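Local structure of acetyltransferase, GNAT family (3IWG) at residues Thr17-Ala22 / Tyr70-Phe75; Ala100-Ala105 / Ala111-Asn116; Leu191-Glu196 / Gln221-Lys226; Ser242-Glu247 / Ala260-Ala265. The protein probably transfers acyl groups to an acceptor not yet identified, as a member of the GNAT acetyltransferases. All blocks are in the same frame, centred on the assembly; numbering follows the deposited sequence.

Contact 1. Residues Thr17-Ala22 / Tyr70-Phe75; sequences TQLKKA and YLQPEF
The Leu19 side chain packs obliquely against the Tyr70 ring, its CD2 methyl 3.8 Å from Tyr70 CE2. Leu19 also meets the ring through its backbone: its carbonyl O stands 4.2 Å above one face, offset toward the rim. No hydrogen bond joins the two segments. One turn further on, Ala22 CB comes to 3.6 Å from Tyr70 OH and 4.0 Å from Tyr70 CZ, touching the hydroxyl end of the ring obliquely. The ring reaches the helix because CG of Tyr70 lies opposite the backbone N (chi1 177°). This places the first helix of a GNAT fold, 17-26, over the end of strand 65-71, which pairs with strand 53-60 through the backbone of Tyr70 and Phe57. Leu19 CD2 has a second neighbour past the strand end, Gln72 NE2 at 3.8 Å, an apolar-to-amide contact in which the two side chains cross at about a right angle. An alanine at Tyr70 takes away the ring that meets Leu19 CD2 and Ala22 CB, and would probably open a gap between helix and strand. Nearby, Lys20 NZ bonds to Gln68 OE1, a second link from this helix to the same strand.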
loop_
_atom_site.group_PDB
_atom_site.type_symbol
_atom_site.label_atom_id
_atom_site.label_comp_id
_atom_site.label_asym_id
_atom_site.label_seq_id
_atom_site.Cartn_x
_atom_site.Cartn_y
_atom_site.Cartn_z
ATOM N N THR A 17 -11.040 -14.586 -15.337
ATOM C CA THR A 17 -12.110 -13.595 -15.177
ATOM C C THR A 17 -13.529 -14.143 -15.093
ATOM O O THR A 17 -14.283 -13.786 -14.180
ATOM C CB THR A 17 -12.061 -12.569 -16.321
ATOM O OG1 THR A 17 -11.037 -11.634 -16.018
ATOM C CG2 THR A 17 -13.400 -11.812 -16.482
ATOM N N GLN A 18 -13.873 -15.010 -16.039
ATOM C CA GLN A 18 -15.190 -15.621 -16.076
ATOM C C GLN A 18 -15.336 -16.680 -15.002
ATOM O O GLN A 18 -16.351 -16.740 -14.335
ATOM C CB GLN A 18 -15.458 -16.284 -17.421
ATOM C CG GLN A 18 -16.286 -15.474 -18.443
ATOM C CD GLN A 18 -16.888 -16.407 -19.519
ATOM O OE1 GLN A 18 -16.428 -17.560 -19.685
ATOM N NE2 GLN A 18 -17.925 -15.917 -20.236
ATOM N N LEU A 19 -14.349 -17.543 -14.858
ATOM C CA LEU A 19 -14.450 -18.584 -13.865
ATOM C C LEU A 19 -14.527 -17.979 -12.448
ATOM O O LEU A 19 -15.329 -18.440 -11.613
ATOM C CB LEU A 19 -13.301 -19.573 -14.010
ATOM C CG LEU A 19 -13.382 -20.496 -15.233
ATOM C CD1 LEU A 19 -12.035 -21.208 -15.424
ATOM C CD2 LEU A 19 -14.530 -21.533 -15.078
ATOM N N LYS A 20 -13.732 -16.932 -12.194
ATOM C CA LYS A 20 -13.783 -16.276 -10.900
ATOM C C LYS A 20 -15.138 -15.639 -10.614
ATOM O O LYS A 20 -15.682 -15.755 -9.493
ATOM C CB LYS A 20 -12.688 -15.233 -10.754
ATOM C CG LYS A 20 -11.293 -15.831 -10.688
ATOM C CD LYS A 20 -10.587 -15.441 -9.402
ATOM C CE LYS A 20 -9.324 -16.272 -9.114
ATOM N NZ LYS A 20 -8.767 -15.910 -7.791
ATOM N N LYS A 21 -15.698 -14.979 -11.619
ATOM C CA LYS A 21 -17.003 -14.347 -11.456
ATOM C C LYS A 21 -18.097 -15.383 -11.145
ATOM O O LYS A 21 -18.991 -15.141 -10.309
ATOM C CB LYS A 21 -17.362 -13.469 -12.678
ATOM C CG LYS A 21 -18.723 -12.734 -12.550
ATOM C CD LYS A 21 -19.043 -11.826 -13.771
ATOM C CE LYS A 21 -20.441 -11.085 -13.642
ATOM N NZ LYS A 21 -21.559 -11.891 -12.961
ATOM N N ALA A 22 -18.018 -16.550 -11.759
ATOM C CA ALA A 22 -18.993 -17.589 -11.453
ATOM C C ALA A 22 -18.751 -18.122 -10.056
ATOM O O ALA A 22 -19.706 -18.368 -9.304
ATOM C CB ALA A 22 -18.930 -18.693 -12.462
ATOM N N TYR A 70 -12.868 -24.336 -7.936
ATOM C CA TYR A 70 -14.088 -24.222 -8.706
ATOM C C TYR A 70 -13.961 -25.048 -9.973
ATOM O O TYR A 70 -12.957 -24.939 -10.681
ATOM C CB TYR A 70 -14.382 -22.764 -9.057
ATOM C CG TYR A 70 -15.601 -22.599 -9.905
ATOM C CD1 TYR A 70 -16.844 -22.492 -9.321
ATOM C CD2 TYR A 70 -15.522 -22.609 -11.287
ATOM C CE1 TYR A 70 -17.979 -22.370 -10.061
ATOM C CE2 TYR A 70 -16.667 -22.476 -12.065
ATOM C CZ TYR A 70 -17.904 -22.373 -11.441
ATOM O OH TYR A 70 -19.064 -22.260 -12.172
ATOM N N LEU A 71 -14.982 -25.858 -10.245
ATOM C CA LEU A 71 -15.172 -26.543 -11.547
ATOM C C LEU A 71 -16.523 -26.206 -12.128
ATOM O O LEU A 71 -17.515 -26.146 -11.404
ATOM C CB LEU A 71 -15.139 -28.056 -11.370
ATOM C CG LEU A 71 -13.932 -28.723 -11.996
ATOM C CD1 LEU A 71 -14.003 -30.222 -11.773
ATOM C CD2 LEU A 71 -13.825 -28.407 -13.480
ATOM N N GLN A 72 -16.589 -26.005 -13.428
ATOM C CA GLN A 72 -17.893 -25.821 -14.040
ATOM C C GLN A 72 -18.896 -26.887 -13.519
ATOM O O GLN A 72 -18.537 -28.052 -13.212
ATOM C CB GLN A 72 -17.810 -25.790 -15.555
ATOM C CG GLN A 72 -17.619 -24.375 -16.071
ATOM C CD GLN A 72 -16.982 -24.339 -17.425
ATOM O OE1 GLN A 72 -16.844 -25.380 -18.075
ATOM N NE2 GLN A 72 -16.569 -23.145 -17.867
ATOM N N PRO A 73 -20.145 -26.451 -13.324
ATOM C CA PRO A 73 -21.077 -27.162 -12.430
ATOM C C PRO A 73 -21.378 -28.580 -12.857
ATOM O O PRO A 73 -21.720 -29.415 -12.010
ATOM C CB PRO A 73 -22.343 -26.297 -12.467
ATOM C CG PRO A 73 -22.192 -25.418 -13.696
ATOM C CD PRO A 73 -20.722 -25.220 -13.887
ATOM N N GLU A 74 -21.218 -28.852 -14.155
ATOM C CA GLU A 74 -21.545 -30.147 -14.712
ATOM C C GLU A 74 -20.491 -31.252 -14.538
ATOM O O GLU A 74 -20.643 -32.345 -15.159
ATOM C CB GLU A 74 -21.874 -30.003 -16.207
ATOM C CG GLU A 74 -20.692 -29.659 -17.106
ATOM C CD GLU A 74 -20.542 -28.155 -17.378
ATOM O OE1 GLU A 74 -21.002 -27.322 -16.539
ATOM O OE2 GLU A 74 -19.936 -27.818 -18.431
ATOM N N PHE A 75 -19.453 -31.013 -13.713
ATOM C CA PHE A 75 -18.429 -32.050 -13.483
ATOM C C PHE A 75 -18.431 -32.619 -12.059
ATOM O O PHE A 75 -17.397 -33.076 -11.572
ATOM C CB PHE A 75 -17.016 -31.610 -13.835
ATOM C CG PHE A 75 -16.870 -30.929 -15.182
ATOM C CD1 PHE A 75 -17.518 -29.747 -15.464
ATOM C CD2 PHE A 75 -15.995 -31.428 -16.130
ATOM C CE1 PHE A 75 -17.329 -29.114 -16.661
ATOM C CE2 PHE A 75 -15.818 -30.794 -17.348
ATOM C CZ PHE A 75 -16.485 -29.639 -17.611
#

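Contact 2. Residues Ala100-Ala105 / Ala111-Asn116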
loop_
_atom_site.group_PDB
_atom_site.type_symbol
_atom_site.label_atom_id
_atom_site.label_comp_id
_atom_site.label_asym_id
_atom_site.label_seq_id
_atom_site.Cartn_x
_atom_site.Cartn_y
_atom_site.Cartn_z
ATOM N N ALA A 100 -6.898 -26.771 3.388
ATOM C CA ALA A 100 -7.691 -25.757 2.713
ATOM C C ALA A 100 -8.305 -24.820 3.704
ATOM O O ALA A 100 -8.543 -25.200 4.864
ATOM C CB ALA A 100 -8.762 -26.397 1.879
ATOM N N PHE A 101 -8.509 -23.593 3.247
ATOM C CA PHE A 101 -9.387 -22.653 3.906
ATOM C C PHE A 101 -10.594 -22.482 2.994
ATOM O O PHE A 101 -10.465 -22.303 1.758
ATOM C CB PHE A 101 -8.736 -21.272 4.121
ATOM C CG PHE A 101 -7.519 -21.269 5.073
ATOM C CD1 PHE A 101 -7.687 -21.013 6.434
ATOM C CD2 PHE A 101 -6.242 -21.495 4.591
ATOM C CE1 PHE A 101 -6.587 -20.986 7.331
ATOM C CE2 PHE A 101 -5.131 -21.470 5.448
ATOM C CZ PHE A 101 -5.293 -21.209 6.829
ATOM N N VAL A 102 -11.758 -22.485 3.628
ATOM C CA VAL A 102 -13.015 -22.497 2.963
ATOM C C VAL A 102 -14.072 -22.043 3.942
ATOM O O VAL A 102 -13.961 -22.311 5.130
ATOM C CB VAL A 102 -13.338 -23.921 2.462
ATOM C CG1 VAL A 102 -13.600 -24.813 3.626
ATOM C CG2 VAL A 102 -14.476 -23.913 1.468
ATOM N N SER A 103 -15.071 -21.303 3.440
ATOM C CA SER A 103 -16.192 -20.945 4.285
ATOM C C SER A 103 -17.392 -21.810 4.039
ATOM O O SER A 103 -17.557 -22.413 2.979
ATOM C CB SER A 103 -16.612 -19.492 4.120
ATOM O OG SER A 103 -17.305 -19.282 2.911
ATOM N N THR A 104 -18.272 -21.756 5.013
ATOM C CA THR A 104 -19.574 -22.346 4.914
ATOM C C THR A 104 -20.474 -21.749 3.846
ATOM O O THR A 104 -21.605 -22.232 3.680
ATOM C CB THR A 104 -20.261 -22.234 6.269
ATOM O OG1 THR A 104 -20.450 -20.852 6.591
ATOM C CG2 THR A 104 -19.375 -22.918 7.339
ATOM N N ALA A 105 -19.989 -20.725 3.114
ATOM C CA ALA A 105 -20.758 -20.094 2.051
ATOM C C ALA A 105 -20.265 -20.551 0.704
ATOM O O ALA A 105 -20.836 -20.132 -0.340
ATOM C CB ALA A 105 -20.649 -18.547 2.135
ATOM N N ALA A 111 -17.794 -28.950 0.444
ATOM C CA ALA A 111 -18.177 -30.339 0.433
ATOM C C ALA A 111 -16.953 -31.177 0.263
ATOM O O ALA A 111 -16.764 -32.178 0.970
ATOM C CB ALA A 111 -19.177 -30.635 -0.690
ATOM N N LEU A 112 -16.105 -30.756 -0.673
ATOM C CA LEU A 112 -14.989 -31.589 -1.070
ATOM C C LEU A 112 -13.975 -31.607 0.017
ATOM O O LEU A 112 -13.342 -32.633 0.234
ATOM C CB LEU A 112 -14.397 -31.120 -2.403
ATOM C CG LEU A 112 -15.424 -31.201 -3.535
ATOM C CD1 LEU A 112 -14.956 -30.498 -4.855
ATOM C CD2 LEU A 112 -15.736 -32.667 -3.780
ATOM N N CYS A 113 -13.832 -30.493 0.726
ATOM C CA CYS A 113 -12.936 -30.445 1.874
ATOM C C CYS A 113 -13.402 -31.389 2.958
ATOM O O CYS A 113 -12.615 -32.168 3.500
ATOM C CB CYS A 113 -12.843 -29.037 2.459
ATOM S SG CYS A 113 -12.037 -27.746 1.371
ATOM N N LEU A 114 -14.693 -31.318 3.274
ATOM C CA LEU A 114 -15.315 -32.239 4.233
ATOM C C LEU A 114 -14.948 -33.669 3.894
ATOM O O LEU A 114 -14.441 -34.352 4.756
ATOM C CB LEU A 114 -16.839 -32.056 4.294
ATOM C CG LEU A 114 -17.228 -30.766 5.018
ATOM C CD1 LEU A 114 -18.679 -30.381 4.818
ATOM C CD2 LEU A 114 -16.870 -30.883 6.498
ATOM N N ASP A 115 -15.131 -34.068 2.627
ATOM C CA ASP A 115 -14.871 -35.442 2.156
ATOM C C ASP A 115 -13.443 -35.864 2.382
ATOM O O ASP A 115 -13.157 -37.007 2.700
ATOM C CB ASP A 115 -15.129 -35.576 0.622
ATOM C CG ASP A 115 -16.636 -35.525 0.230
ATOM O OD1 ASP A 115 -17.493 -35.649 1.136
ATOM O OD2 ASP A 115 -16.967 -35.387 -0.983
ATOM N N ASN A 116 -12.516 -34.932 2.214
ATOM C CA ASN A 116 -11.133 -35.335 2.100
ATOM C C ASN A 116 -10.245 -34.931 3.226
ATOM O O ASN A 116 -9.042 -35.140 3.137
ATOM C CB ASN A 116 -10.569 -34.763 0.819
ATOM C CG ASN A 116 -11.239 -35.302 -0.364
ATOM O OD1 ASN A 116 -10.904 -36.386 -0.824
ATOM N ND2 ASN A 116 -12.193 -34.544 -0.896
#
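Cys113 O takes two hydrogen bonds, one from Asn116 N at 3.1 Å and one involving the hydroxyl of Ser117. Asn116 N also bonds weakly to Leu112 O, four residues back, while Asp115 N reaches Ala111 O at 3.0 Å; the serine just past the helix adds a side-chain bond to the Cys113 carbonyl. The other end of this cysteine makes the contact with the strand. Cys113 SG is buried 3.6 Å from Ala100 CB and 4.0 Å from Val102 CG1, so a single sulfur sits across two strand residues whose CB atoms both face the helix. Its chi1 of -67° keeps SG beside the backbone N and opposite the carbonyl carbon. Val102 turns CG1 to the sulfur from the slot between its own backbone N and carbonyl carbon (chi1 69°). No hydrogen bond joins the two segments; the evidence is of apolar packing alone. In the GNAT fold of the N-terminal half, strand 99-103 is followed directly by helix 107-116, which packs back against it. Phe271 of strand 262-273 borders both Val102 and Cys113, and that strand pairs with 99-103 through the backbone of Ala100 and Val102. Where the chain leaves the strand, an ST turn forms: Ser103 OG accepts from Ala105 N at 3.1 Å with an N-H...O angle of 155°. The same hydroxyl oxygen also has a hydrogen-bonding partner in Glu106 OE2, which fixes the serine at the start of the link into the helix.

Contact 3. Residues Leu191-Glu196 / Gln221-Lys226. With SO4 (sulfate ion), chain C.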
loop_
_atom_site.group_PDB
_atom_site.type_symbol
_atom_site.label_atom_id
_atom_site.label_comp_id
_atom_site.label_asym_id
_atom_site.label_seq_id
_atom_site.Cartn_x
_atom_site.Cartn_y
_atom_site.Cartn_z
ATOM N N LEU A 191 -5.891 9.285 19.040
ATOM C CA LEU A 191 -6.768 8.322 18.419
ATOM C C LEU A 191 -7.295 7.375 19.487
ATOM O O LEU A 191 -6.507 6.726 20.138
ATOM C CB LEU A 191 -6.004 7.519 17.355
ATOM C CG LEU A 191 -6.123 8.073 15.941
ATOM C CD1 LEU A 191 -5.305 7.218 14.970
ATOM C CD2 LEU A 191 -7.634 8.142 15.491
ATOM N N LEU A 192 -8.612 7.308 19.680
ATOM C CA LEU A 192 -9.186 6.274 20.522
ATOM C C LEU A 192 -9.481 5.009 19.702
ATOM O O LEU A 192 -9.490 3.907 20.247
ATOM C CB LEU A 192 -10.443 6.774 21.206
ATOM C CG LEU A 192 -10.228 7.876 22.239
ATOM C CD1 LEU A 192 -11.529 8.323 22.862
ATOM C CD2 LEU A 192 -9.232 7.436 23.318
ATOM N N ALA A 193 -9.721 5.157 18.404
ATOM C CA ALA A 193 -9.971 4.005 17.569
ATOM C C ALA A 193 -9.842 4.379 16.116
ATOM O O ALA A 193 -9.992 5.534 15.782
ATOM C CB ALA A 193 -11.384 3.453 17.826
ATOM N N ALA A 194 -9.664 3.372 15.262
ATOM C CA ALA A 194 -9.611 3.558 13.805
ATOM C C ALA A 194 -10.665 2.668 13.200
ATOM O O ALA A 194 -10.739 1.510 13.576
ATOM C CB ALA A 194 -8.241 3.114 13.265
ATOM N N GLY A 195 -11.421 3.158 12.229
ATOM C CA GLY A 195 -12.441 2.354 11.589
ATOM C C GLY A 195 -12.256 2.359 10.094
ATOM O O GLY A 195 -11.847 3.379 9.516
ATOM N N GLU A 196 -12.598 1.230 9.475
ATOM C CA GLU A 196 -12.548 1.023 8.029
ATOM C C GLU A 196 -13.931 0.630 7.484
ATOM O O GLU A 196 -14.586 -0.244 8.037
ATOM C CB GLU A 196 -11.560 -0.087 7.689
ATOM C CG GLU A 196 -10.202 0.130 8.315
ATOM C CD GLU A 196 -9.127 -0.913 7.927
ATOM O OE1 GLU A 196 -9.366 -1.797 7.067
ATOM O OE2 GLU A 196 -8.016 -0.836 8.494
ATOM N N GLN A 221 -14.611 -0.170 27.304
ATOM C CA GLN A 221 -15.326 1.087 27.419
ATOM C C GLN A 221 -16.392 1.271 26.340
ATOM O O GLN A 221 -16.913 2.363 26.174
ATOM C CB GLN A 221 -14.321 2.238 27.323
ATOM C CG GLN A 221 -13.241 2.099 28.353
ATOM C CD GLN A 221 -12.254 3.239 28.392
ATOM O OE1 GLN A 221 -11.459 3.356 29.333
ATOM N NE2 GLN A 221 -12.319 4.081 27.422
ATOM N N GLY A 222 -16.677 0.216 25.579
ATOM C CA GLY A 222 -17.773 0.211 24.628
ATOM C C GLY A 222 -17.451 0.829 23.293
ATOM O O GLY A 222 -18.322 0.989 22.452
ATOM N N ILE A 223 -16.181 1.111 23.057
ATOM C CA ILE A 223 -15.819 1.919 21.922
ATOM C C ILE A 223 -16.036 1.159 20.650
ATOM O O ILE A 223 -16.571 1.738 19.701
ATOM C CB ILE A 223 -14.407 2.416 22.028
ATOM C CG1 ILE A 223 -14.287 3.340 23.258
ATOM C CG2 ILE A 223 -13.983 3.147 20.722
ATOM C CD1 ILE A 223 -12.967 4.130 23.372
ATOM N N ALA A 224 -15.696 -0.135 20.597
ATOM C CA ALA A 224 -15.770 -0.846 19.296
ATOM C C ALA A 224 -17.238 -0.883 18.835
ATOM O O ALA A 224 -17.523 -0.676 17.660
ATOM C CB ALA A 224 -15.192 -2.236 19.368
ATOM N N LYS A 225 -18.173 -1.114 19.754
ATOM C CA LYS A 225 -19.560 -1.123 19.358
ATOM C C LYS A 225 -19.927 0.175 18.644
ATOM O O LYS A 225 -20.555 0.156 17.585
ATOM C CB LYS A 225 -20.474 -1.323 20.531
ATOM C CG LYS A 225 -21.942 -1.348 20.159
ATOM C CD LYS A 225 -22.784 -1.647 21.406
ATOM C CE LYS A 225 -24.326 -1.685 21.100
ATOM N NZ LYS A 225 -25.087 -0.422 21.385
ATOM N N LYS A 226 -19.513 1.294 19.229
ATOM C CA LYS A 226 -19.883 2.577 18.709
ATOM C C LYS A 226 -19.282 2.842 17.342
ATOM O O LYS A 226 -19.900 3.507 16.497
ATOM C CB LYS A 226 -19.467 3.650 19.684
ATOM C CG LYS A 226 -20.161 3.559 21.027
ATOM C CD LYS A 226 -20.348 4.922 21.639
ATOM C CE LYS A 226 -19.513 5.216 22.885
ATOM N NZ LYS A 226 -20.425 5.231 24.054
HETATM S S SO4 C . -13.876 -3.046 23.063
HETATM O O1 SO4 C . -12.925 -2.901 24.169
HETATM O O2 SO4 C . -13.352 -3.918 22.004
HETATM O O3 SO4 C . -14.154 -1.712 22.599
HETATM O O4 SO4 C . -15.140 -3.713 23.465
#
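Ala193 and Ile223 bring the two backbones nearest, with CA atoms 7.6 Å apart, where a strand turns a corner under the start of a helix. The chain turns that corner at Leu192, and Leu192 with Ala193, both facing Tyr185 of the adjacent strand 182-187, form a classic beta bulge. The other segment holds the end of the loop, and the helix start, that in GNAT enzymes bind the pyrophosphate of acetyl-CoA. Gly222, with positive phi (83°), is the N-cap, and helix 223-237 runs on from it. Ile223 alone makes the apolar contact from the helix side, and it uses two different branches. Its CG2 methyl, set opposite the backbone N, meets Ala193 CB at 3.9 Å; CD1, at the end of the other branch (chi1 -63°), approaches Leu192 CB at 4.2 Å. The isoleucine thus straddles the two bulge residues, and Tyr185 and Asn218 also touch it. No hydrogen bond crosses between the segments, so the helix start rests on the strand by packing. A sulfate ion, probably from the crystallisation liquor, lies at this helix start, where Arg219 NH1 and Gly220 N also bond to it. Backbone N-H groups and an arginine gathered round one anion are consistent with a phosphate site of the cofactor, and the helix end would probably favour the negative charge. Ala224 N gives its hydrogen to sulfate O3 at 3.0 Å with an N-H...O angle of 157°, while Ala224 CB lies 3.4 Å from the same oxygen.

Contact 4. Residues Ser242-Glu247 / Ala260-Ala265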
loop_
_atom_site.group_PDB
_atom_site.type_symbol
_atom_site.label_atom_id
_atom_site.label_comp_id
_atom_site.label_asym_id
_atom_site.label_seq_id
_atom_site.Cartn_x
_atom_site.Cartn_y
_atom_site.Cartn_z
ATOM N N SER A 242 -23.764 -3.872 5.387
ATOM C CA SER A 242 -22.510 -4.064 6.074
ATOM C C SER A 242 -22.282 -5.522 6.435
ATOM O O SER A 242 -23.202 -6.213 6.892
ATOM C CB SER A 242 -22.488 -3.217 7.336
ATOM O OG SER A 242 -22.448 -1.844 7.034
ATOM N N ILE A 243 -21.045 -5.954 6.250
ATOM C CA ILE A 243 -20.544 -7.217 6.683
ATOM C C ILE A 243 -19.224 -7.013 7.467
ATOM O O ILE A 243 -18.625 -5.940 7.431
ATOM C CB ILE A 243 -20.321 -8.172 5.490
ATOM C CG1 ILE A 243 -19.232 -7.684 4.550
ATOM C CG2 ILE A 243 -21.587 -8.289 4.661
ATOM C CD1 ILE A 243 -18.973 -8.605 3.309
ATOM N N CYS A 244 -18.821 -8.011 8.252
ATOM C CA CYS A 244 -17.492 -8.009 8.788
ATOM C C CYS A 244 -17.086 -9.392 9.198
ATOM O O CYS A 244 -17.915 -10.297 9.220
ATOM C CB CYS A 244 -17.356 -7.019 9.968
ATOM S SG CYS A 244 -18.330 -7.385 11.336
ATOM N N SER A 245 -15.800 -9.550 9.521
ATOM C CA SER A 245 -15.325 -10.815 10.079
ATOM C C SER A 245 -14.347 -10.630 11.205
ATOM O O SER A 245 -13.800 -9.580 11.364
ATOM C CB SER A 245 -14.687 -11.671 9.013
ATOM O OG SER A 245 -13.551 -11.033 8.517
ATOM N N THR A 246 -14.165 -11.654 12.020
ATOM C CA THR A 246 -13.108 -11.634 13.003
ATOM C C THR A 246 -12.653 -13.039 13.301
ATOM O O THR A 246 -13.316 -13.977 12.922
ATOM C CB THR A 246 -13.558 -10.928 14.272
ATOM O OG1 THR A 246 -12.409 -10.706 15.084
ATOM C CG2 THR A 246 -14.606 -11.737 15.041
ATOM N N GLU A 247 -11.537 -13.163 14.000
ATOM C CA GLU A 247 -10.948 -14.454 14.313
ATOM C C GLU A 247 -11.764 -15.162 15.393
ATOM O O GLU A 247 -12.378 -14.506 16.255
ATOM C CB GLU A 247 -9.498 -14.330 14.797
ATOM C CG GLU A 247 -8.519 -13.626 13.868
ATOM C CD GLU A 247 -8.660 -12.055 13.853
ATOM O OE1 GLU A 247 -9.240 -11.422 14.787
ATOM O OE2 GLU A 247 -8.217 -11.463 12.849
ATOM N N ALA A 260 -23.438 -4.722 17.994
ATOM C CA ALA A 260 -23.683 -3.705 16.979
ATOM C C ALA A 260 -24.783 -4.156 16.001
ATOM O O ALA A 260 -24.959 -3.537 14.963
ATOM C CB ALA A 260 -22.376 -3.366 16.227
ATOM N N GLY A 261 -25.507 -5.241 16.327
ATOM C CA GLY A 261 -26.636 -5.721 15.508
ATOM C C GLY A 261 -26.266 -6.658 14.353
ATOM O O GLY A 261 -27.051 -6.847 13.395
ATOM N N PHE A 262 -25.104 -7.281 14.441
ATOM C CA PHE A 262 -24.689 -8.243 13.412
ATOM C C PHE A 262 -24.946 -9.674 13.847
ATOM O O PHE A 262 -24.768 -9.986 15.007
ATOM C CB PHE A 262 -23.188 -8.125 13.147
ATOM C CG PHE A 262 -22.784 -6.899 12.381
ATOM C CD1 PHE A 262 -22.694 -5.675 13.001
ATOM C CD2 PHE A 262 -22.449 -6.991 11.045
ATOM C CE1 PHE A 262 -22.281 -4.535 12.284
ATOM C CE2 PHE A 262 -22.037 -5.895 10.333
ATOM C CZ PHE A 262 -21.964 -4.650 10.951
ATOM N N THR A 263 -25.274 -10.553 12.901
ATOM C CA THR A 263 -25.356 -11.988 13.163
ATOM C C THR A 263 -24.443 -12.772 12.242
ATOM O O THR A 263 -24.005 -12.256 11.241
ATOM C CB THR A 263 -26.751 -12.536 12.969
ATOM O OG1 THR A 263 -27.166 -12.286 11.616
ATOM C CG2 THR A 263 -27.740 -11.883 13.965
ATOM N N SER A 264 -24.196 -14.030 12.617
ATOM C CA SER A 264 -23.269 -14.902 11.971
ATOM C C SER A 264 -23.761 -16.314 11.754
ATOM O O SER A 264 -23.786 -17.116 12.677
ATOM C CB SER A 264 -22.019 -15.029 12.806
ATOM O OG SER A 264 -21.117 -15.829 12.076
ATOM N N ALA A 265 -24.083 -16.650 10.527
ATOM C CA ALA A 265 -24.433 -18.017 10.164
ATOM C C ALA A 265 -23.257 -18.694 9.488
ATOM O O ALA A 265 -23.368 -19.863 9.124
ATOM C CB ALA A 265 -25.610 -18.038 9.241
#
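Cys244 SG lies over one face of the Phe262 ring, 4.4 Å from its centroid and 21° off the ring normal, which identifies a sulfur-aromatic contact. Strand 241-247, helix 251-259 and strand 262-273 follow one another at the C-terminal end of this GNAT-family chain. The sulfur reaches the face because chi1 of 63° sets SG between the backbone N and the carbonyl carbon of Cys244. Further along the ring, Ser242 touches it twice: its CB is 3.9 Å from Phe262 CZ, and its carbonyl O comes obliquely to 3.6 Å from Phe262 CE2. Ile243 approaches the ring edge through its CA alone, as its CB is directed away from Phe262. A leucine at Phe262 has no flat face for Cys244 SG, and would probably leave the sulfur without its aromatic partner and a gap beside Ser242. The strand axes pass at 8.5 Å with 63° between their directions, too far and too steep for direct pairing. Strand 117-129 lies between them instead, bonding by backbone through Tyr127 to Cys244 and through Gln128 to Thr263. In the outer shell Ile257 of helix 251-259 touches both Cys244 and Phe262, Thr232 of helix 223-237 touches both Ser242 and Phe262, and His129 meets the ring edge-to-face. Within 260-265 itself, Ala260 CB sits at the edge of the Phe262 ring, in its plane.

In the fold
Contacts 1 and 2 lie in the N-terminal half of the chain, their centres about 17 Å apart, and they involve the neighbouring strands 65-71 and 99-103. Contacts 3 and 4 lie in the C-terminal half, with centres about 16 Å apart, and touch where Lys225 O lies 4.2 Å from Ala260 CB. The two pairs are joined by strand 262-273: it starts in contact 4 and runs on beside strand 99-103 of contact 2, and Thr104 OG1 comes within 4.0 Å of Ala265 O. The sulfate belongs to contact 3, at the probable cofactor loop; the centres of contacts 1 and 3 are about 40 Å apart, on opposite sides of the chain's centre.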